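Local coordinates for protein alpha-L-arabinofuranosidase B (Aspergillus kawachii, PDB 6SXT) that hydrolyses terminal non-reducing alpha-L-arabinofuranosyl residues from arabinoxylan, arabinan and arabinogalactan side chains, helping to break down plant hemicellulose, at residues A88-D102 with I275-Q287. Residues are numbered along the deposited sequence; the frame is centred on the assembly and turned at random.
Sequences APPGGFDGPDTDGYD and ILGIGGDNSNGAQ. With LXE ([(1~{S},2~{S},3~{S},4~{S})-2-(hydroxymethyl)-3,4-bis(oxidanyl)cyclopentyl]azanium), chain G.
Phe93 lays its ring alongside the carboxylate of Asp281, the two planes 78° apart. The carboxylate sits at the ring's edge, CE2 of Phe93 lying 3.5 Å from OD2 of Asp281, and the same CE2 is 3.4 Å from OG of Ser283. The backbone N of Phe93 donates to the carbonyl O of Asp281 (3.0 Å), so backbone and side chain of one residue both border the proton donor. Asp281 is the third residue of a type I beta turn, Gly279 to Asn282, at the active site of this GH54 catalytic domain. Its chi1 of 57° tucks CG back over its own backbone, which lets OD1 take two bonds from Ser283: one from N, making an Asx turn, and one from OG at 2.6 Å, both from one face of the carboxylate. OD2 accepts from N1' of the bound inhibitor (3.2 Å); the inhibitor is also hydrogen-bonded to the nucleophile Glu205. Further along, Asn284 spends both N-H groups of its amide on carbonyls: ND2 reaches O of Asp94 across the contact at 3.0 Å, meeting it from above the carbonyl plane, and O of Asn282 in its own loop almost straight on. Asn282 pushes its amide toward Asp102, nearly coplanar with that carboxylate. CB of Ala88 packs on CD1 of Ile278 (3.8 Å), and Arg131 touches both side chains.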
loop_
_atom_site.group_PDB
_atom_site.type_symbol
_atom_site.label_atom_id
_atom_site.label_comp_id
_atom_site.label_asym_id
_atom_site.label_seq_id
_atom_site.Cartn_x
_atom_site.Cartn_y
_atom_site.Cartn_z
ATOM N N ALA A 88 -3.784 9.121 -9.558
ATOM C CA ALA A 88 -4.421 8.547 -10.735
ATOM C C ALA A 88 -5.777 9.226 -10.933
ATOM O O ALA A 88 -6.576 9.439 -10.008
ATOM C CB ALA A 88 -4.576 7.079 -10.630
ATOM N N PRO A 89 -6.087 9.499 -12.222
ATOM C CA PRO A 89 -7.361 10.140 -12.559
ATOM C C PRO A 89 -8.510 9.173 -12.715
ATOM O O PRO A 89 -8.356 7.986 -12.958
ATOM C CB PRO A 89 -7.016 10.750 -13.927
ATOM C CG PRO A 89 -6.083 9.747 -14.564
ATOM C CD PRO A 89 -5.225 9.291 -13.382
ATOM N N PRO A 90 -9.752 9.707 -12.723
ATOM C CA PRO A 90 -10.889 8.868 -13.047
ATOM C C PRO A 90 -10.769 8.288 -14.456
ATOM O O PRO A 90 -10.179 8.905 -15.358
ATOM C CB PRO A 90 -12.057 9.891 -12.933
ATOM C CG PRO A 90 -11.448 11.180 -13.260
ATOM C CD PRO A 90 -10.076 11.130 -12.589
ATOM N N GLY A 91 -11.355 7.124 -14.653
ATOM C CA GLY A 91 -11.383 6.474 -15.964
ATOM C C GLY A 91 -12.709 5.764 -16.178
ATOM O O GLY A 91 -13.776 6.341 -15.827
ATOM N N GLY A 92 -12.665 4.517 -16.621
ATOM C CA GLY A 92 -13.862 3.666 -16.698
ATOM C C GLY A 92 -14.578 3.616 -15.377
ATOM O O GLY A 92 -15.822 3.659 -15.340
ATOM N N PHE A 93 -13.822 3.579 -14.263
ATOM C CA PHE A 93 -14.323 3.688 -12.896
ATOM C C PHE A 93 -13.829 4.980 -12.288
ATOM O O PHE A 93 -12.697 5.464 -12.579
ATOM C CB PHE A 93 -13.882 2.486 -12.062
ATOM C CG PHE A 93 -14.446 1.179 -12.532
ATOM C CD1 PHE A 93 -15.676 0.747 -12.060
ATOM C CD2 PHE A 93 -13.764 0.400 -13.441
ATOM C CE1 PHE A 93 -16.180 -0.478 -12.464
ATOM C CE2 PHE A 93 -14.284 -0.809 -13.890
ATOM C CZ PHE A 93 -15.504 -1.233 -13.400
ATOM N N ASP A 94 -14.679 5.543 -11.452
ATOM C CA ASP A 94 -14.277 6.684 -10.616
ATOM C C ASP A 94 -13.532 6.161 -9.383
ATOM O O ASP A 94 -13.892 5.127 -8.814
ATOM C CB ASP A 94 -15.474 7.480 -10.120
ATOM C CG ASP A 94 -16.046 8.377 -11.211
ATOM O OD1 ASP A 94 -15.292 8.786 -12.103
ATOM O OD2 ASP A 94 -17.250 8.667 -11.127
ATOM N N GLY A 95 -12.547 6.922 -8.981
ATOM C CA GLY A 95 -11.956 6.763 -7.652
ATOM C C GLY A 95 -12.778 7.522 -6.619
ATOM O O GLY A 95 -13.740 8.253 -6.941
ATOM N N PRO A 96 -12.414 7.403 -5.334
ATOM C CA PRO A 96 -13.188 7.985 -4.244
ATOM C C PRO A 96 -12.799 9.389 -3.816
ATOM O O PRO A 96 -13.376 9.923 -2.865
ATOM C CB PRO A 96 -12.891 7.013 -3.086
ATOM C CG PRO A 96 -11.454 6.593 -3.342
ATOM C CD PRO A 96 -11.365 6.486 -4.852
ATOM N N ASP A 97 -11.805 9.972 -4.500
ATOM C CA ASP A 97 -11.227 11.260 -4.121
ATOM C C ASP A 97 -11.900 12.354 -4.944
ATOM O O ASP A 97 -12.797 12.047 -5.784
ATOM C CB ASP A 97 -9.698 11.282 -4.256
ATOM C CG ASP A 97 -8.997 12.045 -3.179
ATOM O OD1 ASP A 97 -9.338 13.228 -2.957
ATOM O OD2 ASP A 97 -8.049 11.480 -2.559
ATOM N N THR A 98 -11.454 13.572 -4.726
ATOM C CA THR A 98 -11.992 14.770 -5.429
ATOM C C THR A 98 -12.046 14.529 -6.934
ATOM O O THR A 98 -11.055 14.082 -7.532
ATOM C CB THR A 98 -11.149 16.001 -5.088
ATOM O OG1 THR A 98 -11.227 16.134 -3.677
ATOM C CG2 THR A 98 -11.671 17.277 -5.734
ATOM N N ASP A 99 -13.221 14.785 -7.532
ATOM C CA ASP A 99 -13.441 14.725 -8.990
ATOM C C ASP A 99 -13.206 13.294 -9.508
ATOM O O ASP A 99 -12.943 13.165 -10.688
ATOM C CB ASP A 99 -12.564 15.739 -9.708
ATOM C CG ASP A 99 -12.996 17.173 -9.429
ATOM O OD1 ASP A 99 -14.151 17.364 -9.050
ATOM O OD2 ASP A 99 -12.141 18.038 -9.473
ATOM N N GLY A 100 -13.317 12.261 -8.664
ATOM C CA GLY A 100 -13.157 10.859 -9.063
ATOM C C GLY A 100 -11.697 10.455 -9.239
ATOM O O GLY A 100 -11.463 9.352 -9.763
ATOM N N TYR A 101 -10.762 11.298 -8.832
ATOM C CA TYR A 101 -9.347 10.851 -8.709
ATOM C C TYR A 101 -9.265 9.772 -7.639
ATOM O O TYR A 101 -10.154 9.574 -6.793
ATOM C CB TYR A 101 -8.394 11.995 -8.356
ATOM C CG TYR A 101 -7.972 12.767 -9.566
ATOM C CD1 TYR A 101 -8.850 13.654 -10.190
ATOM C CD2 TYR A 101 -6.687 12.660 -10.077
ATOM C CE1 TYR A 101 -8.461 14.332 -11.333
ATOM C CE2 TYR A 101 -6.298 13.323 -11.220
ATOM C CZ TYR A 101 -7.202 14.143 -11.860
ATOM O OH TYR A 101 -6.791 14.843 -12.962
ATOM N N ASP A 102 -8.179 8.999 -7.739
ATOM C CA ASP A 102 -7.888 8.009 -6.693
ATOM C C ASP A 102 -7.167 8.680 -5.539
ATOM O O ASP A 102 -6.687 9.800 -5.649
ATOM C CB ASP A 102 -7.042 6.907 -7.297
ATOM C CG ASP A 102 -7.721 6.077 -8.368
ATOM O OD1 ASP A 102 -8.973 6.102 -8.446
ATOM O OD2 ASP A 102 -6.998 5.465 -9.172
ATOM N N ILE A 275 0.654 2.375 -14.784
ATOM C CA ILE A 275 -0.288 2.367 -13.638
ATOM C C ILE A 275 0.393 1.747 -12.427
ATOM O O ILE A 275 1.305 0.896 -12.613
ATOM C CB ILE A 275 -1.589 1.615 -13.937
ATOM C CG1 ILE A 275 -1.311 0.208 -14.445
ATOM C CG2 ILE A 275 -2.476 2.442 -14.862
ATOM C CD1 ILE A 275 -2.534 -0.649 -14.745
ATOM N N LEU A 276 -0.032 2.135 -11.257
ATOM C CA LEU A 276 0.407 1.495 -10.003
ATOM C C LEU A 276 -0.789 1.419 -9.055
ATOM O O LEU A 276 -1.339 2.480 -8.690
ATOM C CB LEU A 276 1.550 2.275 -9.373
ATOM C CG LEU A 276 1.927 1.761 -7.984
ATOM C CD1 LEU A 276 2.373 0.326 -7.991
ATOM C CD2 LEU A 276 3.001 2.637 -7.386
ATOM N N GLY A 277 -1.199 0.201 -8.710
ATOM C CA GLY A 277 -2.178 -0.032 -7.631
ATOM C C GLY A 277 -3.603 -0.231 -8.117
ATOM O O GLY A 277 -4.451 -0.485 -7.290
ATOM N N ILE A 278 -3.823 -0.073 -9.417
ATOM C CA ILE A 278 -5.165 0.017 -10.057
ATOM C C ILE A 278 -5.144 -0.746 -11.362
ATOM O O ILE A 278 -4.062 -1.064 -11.904
ATOM C CB ILE A 278 -5.520 1.493 -10.297
ATOM C CG1 ILE A 278 -4.403 2.204 -11.070
ATOM C CG2 ILE A 278 -5.863 2.173 -9.000
ATOM C CD1 ILE A 278 -4.834 3.491 -11.700
ATOM N N GLY A 279 -6.333 -1.051 -11.893
ATOM C CA GLY A 279 -6.411 -1.569 -13.259
ATOM C C GLY A 279 -6.377 -0.488 -14.304
ATOM O O GLY A 279 -6.383 0.745 -13.961
ATOM N N GLY A 280 -6.219 -0.881 -15.560
ATOM C CA GLY A 280 -6.041 0.100 -16.634
ATOM C C GLY A 280 -7.294 0.938 -16.853
ATOM O O GLY A 280 -7.145 2.091 -17.279
ATOM N N ASP A 281 -8.455 0.422 -16.476
ATOM C CA ASP A 281 -9.734 1.188 -16.553
ATOM C C ASP A 281 -10.013 1.947 -15.264
ATOM O O ASP A 281 -11.134 2.443 -14.988
ATOM C CB ASP A 281 -10.887 0.243 -16.897
ATOM C CG ASP A 281 -11.052 -0.894 -15.923
ATOM O OD1 ASP A 281 -10.326 -0.929 -14.881
ATOM O OD2 ASP A 281 -11.878 -1.786 -16.222
ATOM N N ASN A 282 -8.999 2.090 -14.393
ATOM C CA ASN A 282 -9.112 2.691 -13.054
ATOM C C ASN A 282 -9.911 1.812 -12.088
ATOM O O ASN A 282 -10.362 2.334 -11.093
ATOM C CB ASN A 282 -9.590 4.163 -13.049
ATOM C CG ASN A 282 -9.300 4.821 -11.723
ATOM O OD1 ASN A 282 -10.179 5.489 -11.082
ATOM N ND2 ASN A 282 -8.064 4.605 -11.279
ATOM N N SER A 283 -10.047 0.522 -12.330
ATOM C CA SER A 283 -10.561 -0.392 -11.300
ATOM C C SER A 283 -9.740 -0.124 -10.042
ATOM O O SER A 283 -8.509 -0.244 -10.137
ATOM C CB SER A 283 -10.480 -1.834 -11.691
ATOM O OG SER A 283 -11.363 -2.152 -12.790
ATOM N N ASN A 284 -10.367 0.208 -8.935
ATOM C CA ASN A 284 -9.643 0.714 -7.738
ATOM C C ASN A 284 -10.072 0.006 -6.455
ATOM O O ASN A 284 -10.137 0.663 -5.430
ATOM C CB ASN A 284 -9.660 2.234 -7.679
ATOM C CG ASN A 284 -11.009 2.947 -7.540
ATOM O OD1 ASN A 284 -11.422 3.338 -6.416
ATOM N ND2 ASN A 284 -11.632 3.216 -8.661
ATOM N N GLY A 285 -10.372 -1.278 -6.517
ATOM C CA GLY A 285 -10.771 -2.032 -5.323
ATOM C C GLY A 285 -9.622 -2.733 -4.610
ATOM O O GLY A 285 -9.831 -3.215 -3.496
ATOM N N ALA A 286 -8.445 -2.784 -5.245
ATOM C CA ALA A 286 -7.339 -3.628 -4.750
ATOM C C ALA A 286 -6.526 -2.900 -3.682
ATOM O O ALA A 286 -6.569 -1.665 -3.528
ATOM C CB ALA A 286 -6.464 -4.082 -5.890
ATOM N N GLN A 287 -5.741 -3.695 -2.978
ATOM C CA GLN A 287 -4.752 -3.175 -2.038
ATOM C C GLN A 287 -3.436 -3.905 -2.265
ATOM O O GLN A 287 -3.419 -5.037 -2.739
ATOM C CB GLN A 287 -5.243 -3.276 -0.587
ATOM C CG GLN A 287 -5.407 -4.700 -0.107
ATOM C CD GLN A 287 -6.114 -4.817 1.227
ATOM O OE1 GLN A 287 -6.738 -3.839 1.678
ATOM N NE2 GLN A 287 -6.000 -5.974 1.894
HETATM C "C1'" LXE G . -9.688 -4.113 -17.746
HETATM C "C2'" LXE G . -8.820 -3.426 -16.689
HETATM O "O2'" LXE G . -8.060 -2.408 -17.232
HETATM C "C3'" LXE G . -8.027 -4.564 -16.212
HETATM O "O3'" LXE G . -7.267 -4.148 -15.002
HETATM C "C4'" LXE G . -9.119 -5.547 -15.846
HETATM C "C5'" LXE G . -8.643 -6.987 -15.840
HETATM O "O5'" LXE G . -7.999 -7.399 -17.025
HETATM C "C6'" LXE G . -10.224 -5.272 -16.943
HETATM N "N1'" LXE G . -11.460 -4.918 -16.188
#